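Local structure of inulin fructotransferase (Bacillus sp. snu-7, 2INV) at residues Leu195-Asn200 and Thr218-Asn223; His185-Arg190 and Asn207-Thr212; Trp20-His25 and Ile38-Ala43. The protein cleaves inulin by intramolecular fructosyl transfer, a lyase-type reaction that releases a cyclic difructose anhydride, and is built as a trimer of right-handed parallel beta-helices. One frame throughout, in Å; residues are numbered along the deposited sequence.

Contact 1 of 3, residues Leu195-Asn200 and Thr218-Asn223; sequences LRVNDN and TIVSGN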
ATOM      1  N   LEU A 195       0.234  14.666  -3.239  1.00 11.26           N
ATOM      2  CA  LEU A 195       0.266  13.859  -4.445  1.00 13.03           C
ATOM      3  C   LEU A 195       0.347  12.389  -4.113  1.00 13.36           C
ATOM      4  O   LEU A 195       0.915  11.984  -3.095  1.00 13.39           O
ATOM      5  CB  LEU A 195       1.476  14.208  -5.315  1.00 11.92           C
ATOM      6  CG  LEU A 195       1.792  13.181  -6.417  1.00 12.56           C
ATOM      7  CD1 LEU A 195       0.742  13.260  -7.511  1.00 10.62           C
ATOM      8  CD2 LEU A 195       3.173  13.443  -6.984  1.00 10.93           C
ATOM      9  N   ARG A 196      -0.236  11.587  -4.986  1.00 14.67           N
ATOM     10  CA  ARG A 196      -0.178  10.166  -4.791  1.00 14.39           C
ATOM     11  C   ARG A 196       0.203   9.457  -6.061  1.00 13.65           C
ATOM     12  O   ARG A 196      -0.447   9.593  -7.103  1.00 14.43           O
ATOM     13  CB  ARG A 196      -1.494   9.627  -4.292  1.00 16.47           C
ATOM     14  CG  ARG A 196      -1.460   9.352  -2.814  1.00 20.43           C
ATOM     15  CD  ARG A 196      -2.807   8.915  -2.392  1.00 23.07           C
ATOM     16  NE  ARG A 196      -3.774   9.950  -2.713  1.00 24.99           N
ATOM     17  CZ  ARG A 196      -5.072   9.719  -2.867  1.00 25.68           C
ATOM     18  NH1 ARG A 196      -5.550   8.485  -2.735  1.00 25.28           N
ATOM     19  NH2 ARG A 196      -5.893  10.721  -3.140  1.00 25.05           N
ATOM     20  N   VAL A 197       1.288   8.710  -5.941  1.00 12.11           N
ATOM     21  CA  VAL A 197       1.848   7.932  -7.015  1.00 12.01           C
ATOM     22  C   VAL A 197       1.923   6.544  -6.395  1.00 12.20           C
ATOM     23  O   VAL A 197       2.826   6.253  -5.621  1.00 13.58           O
ATOM     24  CB  VAL A 197       3.247   8.478  -7.351  1.00 11.24           C
ATOM     25  CG1 VAL A 197       3.917   7.625  -8.399  1.00 12.13           C
ATOM     26  CG2 VAL A 197       3.138   9.921  -7.829  1.00 10.57           C
ATOM     27  N   ASN A 198       0.956   5.696  -6.724  1.00 12.36           N
ATOM     28  CA  ASN A 198       0.892   4.350  -6.154  1.00 13.33           C
ATOM     29  C   ASN A 198       0.346   3.301  -7.121  1.00 12.24           C
ATOM     30  O   ASN A 198      -0.472   3.611  -7.989  1.00 11.66           O
ATOM     31  CB  ASN A 198      -0.002   4.364  -4.910  1.00 14.37           C
ATOM     32  CG  ASN A 198      -1.467   4.519  -5.260  1.00 15.63           C
ATOM     33  OD1 ASN A 198      -1.879   5.551  -5.799  1.00 15.50           O
ATOM     34  ND2 ASN A 198      -2.262   3.487  -4.968  1.00 17.44           N
ATOM     35  N   ASP A 199       0.804   2.062  -6.951  1.00 12.15           N
ATOM     36  CA  ASP A 199       0.355   0.936  -7.765  1.00 12.21           C
ATOM     37  C   ASP A 199       0.644   1.115  -9.266  1.00 11.83           C
ATOM     38  O   ASP A 199      -0.209   0.817 -10.101  1.00 11.42           O
ATOM     39  CB  ASP A 199      -1.148   0.731  -7.556  1.00 13.75           C
ATOM     40  CG  ASP A 199      -1.582  -0.704  -7.771  1.00 14.99           C
ATOM     41  OD1 ASP A 199      -0.720  -1.604  -7.713  1.00 14.53           O
ATOM     42  OD2 ASP A 199      -2.790  -0.935  -7.990  1.00 16.68           O
ATOM     43  N   ASN A 200       1.841   1.593  -9.609  1.00 11.74           N
ATOM     44  CA  ASN A 200       2.209   1.783 -11.015  1.00 11.76           C
ATOM     45  C   ASN A 200       3.399   0.940 -11.445  1.00 12.43           C
ATOM     46  O   ASN A 200       4.158   0.444 -10.611  1.00 13.40           O
ATOM     47  CB  ASN A 200       2.541   3.255 -11.323  1.00 12.53           C
ATOM     48  CG  ASN A 200       1.478   4.212 -10.850  1.00 12.47           C
ATOM     49  OD1 ASN A 200       0.444   4.404 -11.666  1.00 12.44           O
ATOM     50  ND2 ASN A 200       1.588   4.785  -9.763  1.00 13.61           N
ATOM     51  N   THR A 218       3.524  14.096   0.245  1.00 12.74           N
ATOM     52  CA  THR A 218       3.312  13.294  -0.940  1.00 12.16           C
ATOM     53  C   THR A 218       3.556  11.836  -0.577  1.00 12.55           C
ATOM     54  O   THR A 218       4.309  11.539   0.348  1.00 10.29           O
ATOM     55  CB  THR A 218       4.275  13.736  -2.057  1.00 12.74           C
ATOM     56  OG1 THR A 218       3.958  15.078  -2.452  1.00 13.49           O
ATOM     57  CG2 THR A 218       4.161  12.815  -3.258  1.00 12.51           C
ATOM     58  N   ILE A 219       2.906  10.931  -1.299  1.00 10.68           N
ATOM     59  CA  ILE A 219       3.064   9.505  -1.056  1.00 12.15           C
ATOM     60  C   ILE A 219       3.423   8.789  -2.340  1.00 11.67           C
ATOM     61  O   ILE A 219       2.768   8.971  -3.367  1.00 11.95           O
ATOM     62  CB  ILE A 219       1.770   8.853  -0.515  1.00 12.22           C
ATOM     63  CG1 ILE A 219       1.412   9.421   0.863  1.00 13.20           C
ATOM     64  CG2 ILE A 219       1.955   7.346  -0.437  1.00 12.77           C
ATOM     65  CD1 ILE A 219       0.099   8.905   1.398  1.00 14.16           C
ATOM     66  N   VAL A 220       4.471   7.980  -2.269  1.00 11.22           N
ATOM     67  CA  VAL A 220       4.923   7.201  -3.407  1.00 11.52           C
ATOM     68  C   VAL A 220       5.100   5.791  -2.866  1.00 11.61           C
ATOM     69  O   VAL A 220       6.104   5.487  -2.222  1.00 10.75           O
ATOM     70  CB  VAL A 220       6.269   7.726  -3.958  1.00 12.50           C
ATOM     71  CG1 VAL A 220       6.696   6.904  -5.169  1.00 13.53           C
ATOM     72  CG2 VAL A 220       6.146   9.192  -4.348  1.00 12.27           C
ATOM     73  N   SER A 221       4.108   4.942  -3.115  1.00 11.83           N
ATOM     74  CA  SER A 221       4.144   3.573  -2.621  1.00 13.04           C
ATOM     75  C   SER A 221       3.563   2.546  -3.585  1.00 12.73           C
ATOM     76  O   SER A 221       2.880   2.899  -4.549  1.00 12.40           O
ATOM     77  CB  SER A 221       3.393   3.489  -1.292  1.00 14.88           C
ATOM     78  OG  SER A 221       2.016   3.680  -1.484  1.00 19.62           O
ATOM     79  N   GLY A 222       3.822   1.273  -3.289  1.00 13.10           N
ATOM     80  CA  GLY A 222       3.318   0.180  -4.105  1.00 13.06           C
ATOM     81  C   GLY A 222       3.693   0.188  -5.578  1.00 12.51           C
ATOM     82  O   GLY A 222       3.028  -0.461  -6.390  1.00 13.89           O
ATOM     83  N   ASN A 223       4.769   0.891  -5.929  1.00 12.10           N
ATOM     84  CA  ASN A 223       5.200   0.971  -7.322  1.00 12.00           C
ATOM     85  C   ASN A 223       6.375   0.062  -7.696  1.00 12.00           C
ATOM     86  O   ASN A 223       7.191  -0.306  -6.848  1.00 12.20           O
ATOM     87  CB  ASN A 223       5.583   2.410  -7.684  1.00 11.02           C
ATOM     88  CG  ASN A 223       4.487   3.411  -7.371  1.00 12.96           C
ATOM     89  OD1 ASN A 223       3.459   3.442  -8.210  1.00 10.85           O
ATOM     90  ND2 ASN A 223       4.560   4.145  -6.382  1.00 11.87           N
TER
HETATM   91  O   HOH W   1       0.820  -1.870  -5.599  1.00 29.28           O
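Two successive coils of the right-handed parallel beta-helix meet here, and Asn200 and Asn223 line up in register as rungs of an asparagine ladder, their amides hydrogen-bonded. Strands 196-198 and 219-221 are almost exactly parallel, and their axes approach to 4.8 Å. The backbone bonds alternate between them: Ile219 N donates to Leu195 O, Val197 N to Ile219 O at 3.0 Å, and Ser221 N to Val197 O. The two asparagine side chains lie alongside each other, pointing the same way, with their amide planes 7° apart. Asn200 ND2 gives a bond of 2.8 Å to Asn223 OD1, and Asn200 N reaches the same oxygen at 2.8 Å, so two donors from one residue grip OD1. The other end of that amide is fixed too, since Asn223 ND2 donates to Val197 O at 2.8 Å, approaching 51° above the carbonyl plane. Asn223 CG stands beside the backbone N (chi1 -54°), which turns the amide toward the preceding coil. Asp199 and Gly222 both have positive phi, and one water donates to Asp199 OD1 and Gly222 O. At the trimer interface Asp199 OD1 also forms a salt bridge with Arg196 of the third subunit, and Arg196 pairs likewise with Asp199 of the second subunit. Asn247 adds the next rung, bonding to Val220 O and Asn223 N; on the other side Asn200 bonds to backbone atoms of strand 174-181, Ile175 O and Met178 N.

Contact 2 of 3, residues His185-Arg190 and Asn207-Thr212; sequences HALIVR and NCVELT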
ATOM      1  N   HIS A 185      11.529  10.357 -19.987  1.00 13.53           N
ATOM      2  CA  HIS A 185      11.020  10.807 -18.697  1.00 12.85           C
ATOM      3  C   HIS A 185       9.601  10.263 -18.635  1.00 12.98           C
ATOM      4  O   HIS A 185       8.761  10.621 -19.459  1.00 12.50           O
ATOM      5  CB  HIS A 185      10.979  12.335 -18.617  1.00 13.57           C
ATOM      6  CG  HIS A 185      12.319  12.990 -18.728  1.00 13.93           C
ATOM      7  ND1 HIS A 185      13.109  13.269 -17.634  1.00 14.72           N
ATOM      8  CD2 HIS A 185      13.009  13.416 -19.812  1.00 14.41           C
ATOM      9  CE1 HIS A 185      14.229  13.841 -18.040  1.00 14.57           C
ATOM     10  NE2 HIS A 185      14.193  13.942 -19.356  1.00 15.44           N
ATOM     11  N   ALA A 186       9.326   9.389 -17.677  1.00 11.68           N
ATOM     12  CA  ALA A 186       7.989   8.822 -17.572  1.00 11.80           C
ATOM     13  C   ALA A 186       7.041   9.826 -16.942  1.00 11.78           C
ATOM     14  O   ALA A 186       6.119  10.329 -17.585  1.00 12.52           O
ATOM     15  CB  ALA A 186       8.027   7.552 -16.740  1.00  9.43           C
ATOM     16  N   LEU A 187       7.297  10.133 -15.677  1.00 11.70           N
ATOM     17  CA  LEU A 187       6.460  11.060 -14.926  1.00 12.25           C
ATOM     18  C   LEU A 187       7.234  12.179 -14.227  1.00 12.10           C
ATOM     19  O   LEU A 187       8.226  11.930 -13.542  1.00 11.50           O
ATOM     20  CB  LEU A 187       5.669  10.281 -13.877  1.00 12.19           C
ATOM     21  CG  LEU A 187       4.824  11.106 -12.913  1.00 13.34           C
ATOM     22  CD1 LEU A 187       3.595  11.610 -13.632  1.00 11.65           C
ATOM     23  CD2 LEU A 187       4.427  10.247 -11.724  1.00 12.94           C
ATOM     24  N   ILE A 188       6.762  13.410 -14.399  1.00 11.80           N
ATOM     25  CA  ILE A 188       7.377  14.574 -13.772  1.00 11.93           C
ATOM     26  C   ILE A 188       6.291  15.391 -13.076  1.00 11.98           C
ATOM     27  O   ILE A 188       5.256  15.682 -13.669  1.00 11.15           O
ATOM     28  CB  ILE A 188       8.075  15.484 -14.815  1.00 11.01           C
ATOM     29  CG1 ILE A 188       9.267  14.758 -15.441  1.00 12.53           C
ATOM     30  CG2 ILE A 188       8.534  16.780 -14.152  1.00 11.65           C
ATOM     31  CD1 ILE A 188       9.961  15.542 -16.536  1.00 13.16           C
ATOM     32  N   VAL A 189       6.514  15.745 -11.814  1.00 12.38           N
ATOM     33  CA  VAL A 189       5.540  16.539 -11.068  1.00 12.07           C
ATOM     34  C   VAL A 189       6.205  17.563 -10.150  1.00 12.81           C
ATOM     35  O   VAL A 189       6.747  17.227  -9.098  1.00 13.26           O
ATOM     36  CB  VAL A 189       4.605  15.652 -10.221  1.00 12.19           C
ATOM     37  CG1 VAL A 189       3.534  16.513  -9.572  1.00 11.43           C
ATOM     38  CG2 VAL A 189       3.958  14.585 -11.093  1.00 12.97           C
ATOM     39  N   ARG A 190       6.126  18.817 -10.577  1.00 12.55           N
ATOM     40  CA  ARG A 190       6.692  19.960  -9.885  1.00 11.84           C
ATOM     41  C   ARG A 190       5.686  20.577  -8.924  1.00 10.99           C
ATOM     42  O   ARG A 190       4.513  20.677  -9.240  1.00  9.15           O
ATOM     43  CB  ARG A 190       7.116  20.980 -10.944  1.00 13.00           C
ATOM     44  CG  ARG A 190       8.017  22.075 -10.447  1.00 13.75           C
ATOM     45  CD  ARG A 190       8.652  22.785 -11.598  1.00 16.00           C
ATOM     46  NE  ARG A 190       9.862  23.472 -11.165  1.00 17.07           N
ATOM     47  CZ  ARG A 190      11.093  23.037 -11.395  1.00 17.52           C
ATOM     48  NH1 ARG A 190      11.274  21.911 -12.061  1.00 15.96           N
ATOM     49  NH2 ARG A 190      12.134  23.726 -10.951  1.00 18.94           N
ATOM     50  N   ASN A 207      14.086   8.006 -17.014  1.00 11.74           N
ATOM     51  CA  ASN A 207      13.769   8.492 -15.678  1.00 12.20           C
ATOM     52  C   ASN A 207      12.354   8.020 -15.372  1.00 11.95           C
ATOM     53  O   ASN A 207      11.506   8.001 -16.258  1.00 11.56           O
ATOM     54  CB  ASN A 207      13.805  10.020 -15.632  1.00 12.66           C
ATOM     55  CG  ASN A 207      15.144  10.587 -16.051  1.00 13.10           C
ATOM     56  OD1 ASN A 207      15.490  10.578 -17.231  1.00 15.90           O
ATOM     57  ND2 ASN A 207      15.910  11.084 -15.083  1.00 11.01           N
ATOM     58  N   CYS A 208      12.088   7.656 -14.123  1.00 12.28           N
ATOM     59  CA  CYS A 208      10.762   7.179 -13.750  1.00 12.74           C
ATOM     60  C   CYS A 208       9.880   8.243 -13.077  1.00 11.70           C
ATOM     61  O   CYS A 208       8.884   8.676 -13.664  1.00 11.35           O
ATOM     62  CB  CYS A 208      10.902   5.930 -12.868  1.00 12.90           C
ATOM     63  SG  CYS A 208      11.692   4.552 -13.740  1.00 13.93           S
ATOM     64  N   VAL A 209      10.213   8.645 -11.852  1.00 10.74           N
ATOM     65  CA  VAL A 209       9.415   9.659 -11.171  1.00 11.05           C
ATOM     66  C   VAL A 209      10.274  10.823 -10.682  1.00 10.67           C
ATOM     67  O   VAL A 209      11.197  10.651  -9.888  1.00 11.12           O
ATOM     68  CB  VAL A 209       8.633   9.074  -9.980  1.00 11.12           C
ATOM     69  CG1 VAL A 209       7.870  10.187  -9.269  1.00 11.98           C
ATOM     70  CG2 VAL A 209       7.666   8.011 -10.465  1.00 12.52           C
ATOM     71  N   GLU A 210       9.937  12.017 -11.160  1.00 10.52           N
ATOM     72  CA  GLU A 210      10.665  13.235 -10.815  1.00 10.87           C
ATOM     73  C   GLU A 210       9.801  14.290 -10.119  1.00 11.79           C
ATOM     74  O   GLU A 210       8.995  14.973 -10.760  1.00 12.72           O
ATOM     75  CB  GLU A 210      11.286  13.840 -12.079  1.00 11.83           C
ATOM     76  CG  GLU A 210      12.367  12.975 -12.709  1.00 11.25           C
ATOM     77  CD  GLU A 210      12.814  13.500 -14.061  1.00 13.83           C
ATOM     78  OE1 GLU A 210      12.326  12.977 -15.089  1.00 13.54           O
ATOM     79  OE2 GLU A 210      13.639  14.446 -14.103  1.00 13.67           O
ATOM     80  N   LEU A 211       9.978  14.417  -8.806  1.00 11.65           N
ATOM     81  CA  LEU A 211       9.236  15.392  -8.013  1.00 12.10           C
ATOM     82  C   LEU A 211      10.150  16.589  -7.797  1.00 12.64           C
ATOM     83  O   LEU A 211      10.896  16.671  -6.815  1.00 12.86           O
ATOM     84  CB  LEU A 211       8.838  14.776  -6.683  1.00 11.95           C
ATOM     85  CG  LEU A 211       8.244  13.384  -6.883  1.00 12.17           C
ATOM     86  CD1 LEU A 211       7.953  12.738  -5.540  1.00 11.61           C
ATOM     87  CD2 LEU A 211       6.987  13.481  -7.731  1.00 10.66           C
ATOM     88  N   THR A 212      10.082  17.515  -8.746  1.00 13.14           N
ATOM     89  CA  THR A 212      10.915  18.705  -8.752  1.00 14.10           C
ATOM     90  C   THR A 212      10.306  19.934  -8.089  1.00 14.10           C
ATOM     91  O   THR A 212       9.167  19.909  -7.632  1.00 14.44           O
ATOM     92  CB  THR A 212      11.282  19.047 -10.199  1.00 14.87           C
ATOM     93  OG1 THR A 212      10.079  19.261 -10.951  1.00 17.02           O
ATOM     94  CG2 THR A 212      12.049  17.888 -10.826  1.00 15.48           C
TER
HETATM   95  O   HOH W   2      10.559  10.931 -15.169  1.00 15.20           O
HETATM   96  O   HOH W   3       7.240  17.969  -6.577  1.00 11.79           O
HETATM   97  O   HOH W   4       9.992  19.975 -13.503  1.00 13.03           O
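Strands 187-189 and 207-211 run nearly parallel, their axes approaching to 4.8 Å, as equivalent strands of neighbouring coils in the right-handed parallel beta-helix. Leu187 pairs with Val209 and Ile188 with Glu210. Leu187 N donates to Cys208 O, Glu210 N to Leu187 O, and Val189 N to Glu210 O at 2.8 Å. The corner at Ala186 is held in step with the next coil by Ala186 N, which donates to Asn207 O at 2.9 Å. On the inward side, Leu187 CD2 lies 4.1 Å from Val209 CG2, the two side chains pointing the same way in an aliphatic stack that Ile164 and Leu234 extend along the helix axis. The opposite face carries the polar group. Glu210 extends beyond CG and lies alongside Ile188, whose CG1 is 3.6 Å from Glu210 OE1. With CG beside its own backbone N (chi1 -66°), the glutamate runs along the sheet toward His185, and the carboxylate and imidazole planes come close to coplanar. One face of that imidazole is covered by the Asn207 side chain, its amide plane nearly parallel to the ring. At the far end a water bridges Arg190 NH1 and Thr212 OG1. The His185-Glu210 bond itself is nearly straight: ND1 donates to the syn lone pair of OE1 over 2.7 Å, at 170°, and OE1 lies only 6° out of the ring plane.

Contact 3 of 3, residues Trp20-His25 and Ile38-Ala43; sequences WRIKAH and INDIIA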
ATOM      1  N   TRP A  20     -15.644   9.867 -30.069  1.00 18.68           N
ATOM      2  CA  TRP A  20     -15.669  11.303 -30.220  1.00 20.24           C
ATOM      3  C   TRP A  20     -15.008  11.886 -31.466  1.00 21.01           C
ATOM      4  O   TRP A  20     -13.782  11.846 -31.613  1.00 21.47           O
ATOM      5  CB  TRP A  20     -15.085  11.900 -28.944  1.00 18.99           C
ATOM      6  CG  TRP A  20     -14.941  13.350 -28.997  1.00 17.84           C
ATOM      7  CD1 TRP A  20     -13.899  14.044 -29.521  1.00 16.77           C
ATOM      8  CD2 TRP A  20     -15.879  14.313 -28.528  1.00 17.83           C
ATOM      9  NE1 TRP A  20     -14.125  15.388 -29.411  1.00 16.96           N
ATOM     10  CE2 TRP A  20     -15.338  15.584 -28.806  1.00 18.32           C
ATOM     11  CE3 TRP A  20     -17.133  14.226 -27.907  1.00 17.26           C
ATOM     12  CZ2 TRP A  20     -15.998  16.768 -28.475  1.00 18.43           C
ATOM     13  CZ3 TRP A  20     -17.796  15.402 -27.578  1.00 17.29           C
ATOM     14  CH2 TRP A  20     -17.225  16.659 -27.865  1.00 18.31           C
ATOM     15  N   ARG A  21     -15.826  12.455 -32.350  1.00 22.07           N
ATOM     16  CA  ARG A  21     -15.312  13.033 -33.588  1.00 23.36           C
ATOM     17  C   ARG A  21     -14.940  14.500 -33.432  1.00 23.17           C
ATOM     18  O   ARG A  21     -15.603  15.257 -32.706  1.00 23.78           O
ATOM     19  CB  ARG A  21     -16.341  12.894 -34.713  1.00 24.98           C
ATOM     20  CG  ARG A  21     -17.634  13.681 -34.526  1.00 29.45           C
ATOM     21  CD  ARG A  21     -18.524  13.598 -35.760  1.00 32.12           C
ATOM     22  NE  ARG A  21     -19.785  14.310 -35.570  1.00 34.85           N
ATOM     23  CZ  ARG A  21     -20.755  14.360 -36.480  1.00 36.10           C
ATOM     24  NH1 ARG A  21     -20.615  13.736 -37.649  1.00 36.88           N
ATOM     25  NH2 ARG A  21     -21.873  15.032 -36.225  1.00 36.72           N
ATOM     26  N   ILE A  22     -13.867  14.892 -34.112  1.00 22.87           N
ATOM     27  CA  ILE A  22     -13.412  16.271 -34.089  1.00 22.56           C
ATOM     28  C   ILE A  22     -14.098  16.896 -35.293  1.00 24.26           C
ATOM     29  O   ILE A  22     -13.757  16.621 -36.445  1.00 24.09           O
ATOM     30  CB  ILE A  22     -11.890  16.334 -34.207  1.00 22.03           C
ATOM     31  CG1 ILE A  22     -11.281  15.592 -33.018  1.00 20.97           C
ATOM     32  CG2 ILE A  22     -11.419  17.783 -34.234  1.00 21.18           C
ATOM     33  CD1 ILE A  22      -9.786  15.411 -33.076  1.00 20.70           C
ATOM     34  N   LYS A  23     -15.095  17.716 -34.992  1.00 24.96           N
ATOM     35  CA  LYS A  23     -15.918  18.367 -35.987  1.00 27.05           C
ATOM     36  C   LYS A  23     -15.188  18.944 -37.200  1.00 27.01           C
ATOM     37  O   LYS A  23     -15.564  18.661 -38.340  1.00 27.83           O
ATOM     38  CB  LYS A  23     -16.753  19.451 -35.320  1.00 27.93           C
ATOM     39  CG  LYS A  23     -17.996  18.902 -34.651  1.00 30.84           C
ATOM     40  CD  LYS A  23     -18.763  19.992 -33.932  1.00 31.98           C
ATOM     41  CE  LYS A  23     -20.069  19.487 -33.362  1.00 33.17           C
ATOM     42  NZ  LYS A  23     -21.127  19.365 -34.396  1.00 34.31           N
ATOM     43  N   ALA A  24     -14.144  19.738 -36.977  1.00 27.51           N
ATOM     44  CA  ALA A  24     -13.418  20.323 -38.104  1.00 27.76           C
ATOM     45  C   ALA A  24     -12.505  19.303 -38.767  1.00 28.10           C
ATOM     46  O   ALA A  24     -12.184  19.434 -39.952  1.00 28.42           O
ATOM     47  CB  ALA A  24     -12.610  21.535 -37.649  1.00 27.50           C
ATOM     48  N   HIS A  25     -12.098  18.280 -38.015  1.00 28.01           N
ATOM     49  CA  HIS A  25     -11.230  17.240 -38.571  1.00 27.34           C
ATOM     50  C   HIS A  25     -11.715  15.816 -38.279  1.00 26.77           C
ATOM     51  O   HIS A  25     -11.175  15.122 -37.411  1.00 25.30           O
ATOM     52  CB  HIS A  25      -9.800  17.422 -38.069  1.00 28.05           C
ATOM     53  CG  HIS A  25      -9.277  18.806 -38.270  1.00 29.55           C
ATOM     54  ND1 HIS A  25      -9.783  19.890 -37.588  1.00 30.70           N
ATOM     55  CD2 HIS A  25      -8.336  19.296 -39.112  1.00 30.11           C
ATOM     56  CE1 HIS A  25      -9.179  20.988 -37.999  1.00 30.30           C
ATOM     57  NE2 HIS A  25      -8.297  20.657 -38.925  1.00 30.92           N
ATOM     58  N   ILE A  38      -8.080  14.176 -27.563  1.00 13.29           N
ATOM     59  CA  ILE A  38      -8.225  14.594 -26.179  1.00 12.79           C
ATOM     60  C   ILE A  38      -8.232  16.115 -26.065  1.00 13.26           C
ATOM     61  O   ILE A  38      -9.005  16.674 -25.288  1.00 12.90           O
ATOM     62  CB  ILE A  38      -7.117  13.997 -25.293  1.00 13.75           C
ATOM     63  CG1 ILE A  38      -7.174  12.471 -25.384  1.00 13.82           C
ATOM     64  CG2 ILE A  38      -7.302  14.441 -23.851  1.00 13.52           C
ATOM     65  CD1 ILE A  38      -6.085  11.758 -24.611  1.00 14.76           C
ATOM     66  N   ASN A  39      -7.391  16.798 -26.836  1.00 12.57           N
ATOM     67  CA  ASN A  39      -7.399  18.252 -26.761  1.00 13.81           C
ATOM     68  C   ASN A  39      -8.772  18.789 -27.173  1.00 14.80           C
ATOM     69  O   ASN A  39      -9.255  19.759 -26.587  1.00 14.89           O
ATOM     70  CB  ASN A  39      -6.300  18.863 -27.634  1.00 14.14           C
ATOM     71  CG  ASN A  39      -4.936  18.845 -26.954  1.00 14.52           C
ATOM     72  OD1 ASN A  39      -4.831  19.038 -25.742  1.00 15.26           O
ATOM     73  ND2 ASN A  39      -3.881  18.626 -27.738  1.00 15.30           N
ATOM     74  N   ASP A  40      -9.418  18.153 -28.152  1.00 15.29           N
ATOM     75  CA  ASP A  40     -10.739  18.621 -28.564  1.00 15.05           C
ATOM     76  C   ASP A  40     -11.758  18.302 -27.478  1.00 15.12           C
ATOM     77  O   ASP A  40     -12.716  19.053 -27.296  1.00 14.59           O
ATOM     78  CB  ASP A  40     -11.187  17.994 -29.889  1.00 16.63           C
ATOM     79  CG  ASP A  40     -12.410  18.689 -30.478  1.00 16.85           C
ATOM     80  OD1 ASP A  40     -12.315  19.887 -30.820  1.00 17.35           O
ATOM     81  OD2 ASP A  40     -13.468  18.041 -30.599  1.00 17.66           O
ATOM     82  N   ILE A  41     -11.565  17.196 -26.758  1.00 14.31           N
ATOM     83  CA  ILE A  41     -12.499  16.868 -25.687  1.00 14.72           C
ATOM     84  C   ILE A  41     -12.369  17.899 -24.571  1.00 13.84           C
ATOM     85  O   ILE A  41     -13.363  18.422 -24.090  1.00 13.78           O
ATOM     86  CB  ILE A  41     -12.257  15.458 -25.100  1.00 14.34           C
ATOM     87  CG1 ILE A  41     -12.720  14.390 -26.095  1.00 14.83           C
ATOM     88  CG2 ILE A  41     -13.022  15.310 -23.793  1.00 15.17           C
ATOM     89  CD1 ILE A  41     -12.245  12.991 -25.763  1.00 14.57           C
ATOM     90  N   ILE A  42     -11.139  18.195 -24.164  1.00 14.48           N
ATOM     91  CA  ILE A  42     -10.924  19.182 -23.108  1.00 14.71           C
ATOM     92  C   ILE A  42     -11.511  20.516 -23.548  1.00 15.12           C
ATOM     93  O   ILE A  42     -12.015  21.281 -22.724  1.00 14.89           O
ATOM     94  CB  ILE A  42      -9.427  19.388 -22.794  1.00 14.77           C
ATOM     95  CG1 ILE A  42      -8.837  18.108 -22.206  1.00 15.45           C
ATOM     96  CG2 ILE A  42      -9.261  20.537 -21.792  1.00 16.52           C
ATOM     97  CD1 ILE A  42      -7.332  18.143 -22.027  1.00 16.28           C
ATOM     98  N   ALA A  43     -11.452  20.790 -24.849  1.00 14.63           N
ATOM     99  CA  ALA A  43     -11.994  22.030 -25.378  1.00 14.86           C
ATOM    100  C   ALA A  43     -13.512  22.022 -25.214  1.00 14.49           C
ATOM    101  O   ALA A  43     -14.115  23.066 -24.994  1.00 15.40           O
ATOM    102  CB  ALA A  43     -11.612  22.188 -26.848  1.00 15.00           C
TER
HETATM  103  O   HOH W   5     -15.375  18.823 -32.393  1.00 24.25           O
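Trp20 meets helix 30-48 with two different parts of its indole: one face is turned to Ile41, and the N-H edge is turned to Asp40. The aliphatic approach is almost perpendicular to the ring, with Ile41 CG1 3.6 Å from the centroid of the five-membered ring and 9° off its normal, a CH-pi contact. Its nearest ring atom is CD1, and the two side chains slide past each other in opposite directions. At the edge, Trp20 NE1 donates to Asp40 OD2 over 3.0 Å. The bond is bent, with 143° at the hydrogen, although OD2 lies near the ring plane. It uses the anti lone pair of OD2, and the carboxylate plane is turned 46° from the indole, so the acid meets the ring edge obliquely.

The first torsions explain how both groups reach the meeting point. In Trp20 the indole extends opposite the backbone N, carrying it across to the helix, and Asp40 likewise sends its carboxylate outward, with CG trans to N. Ile22 lies alongside the acid, at about a right angle to the indole's approach: its CG1 is 3.9 Å from Asp40 CB, while CG2 faces the carboxylate carbon. A water completes the bridge between the segments, donating to Asp40 OD2 over 2.7 Å and accepting from Lys23 N. OD2 therefore accepts from both the indole and the water, which would be expected to favour the charged form of the acid.

Around this site, Tyr15 packs edge-to-face with Trp20, and Val37 of the same helix touches both Trp20 and Ile22. Ile41 also reaches Ile60 of strand 58-62. The arrangement is that of an N-terminal cap on a parallel beta-helix, in which an amphipathic helix lies against the first coils and an irregular segment packs over its outer side.

Contact 3 comes first along the chain and is complete before the other two begin. It lies at the N-terminal end of the beta-helix, about 28 Å between centres from contact 2 and about 31 Å from contact 1. Contacts 1 and 2 are neighbours, with centres 12 Å apart, and their segments alternate in sequence: 185-190, 195-200, 207-212, 218-223. This is the order expected when two consecutive coils each supply one strand to two faces of the solenoid. The faces meet inside the coil, where Leu195 CD2 packs 3.9 Å from Leu211 CD2. Contact 1 borders the subunit interface, whereas no other chain of the assembly touches contacts 2 and 3.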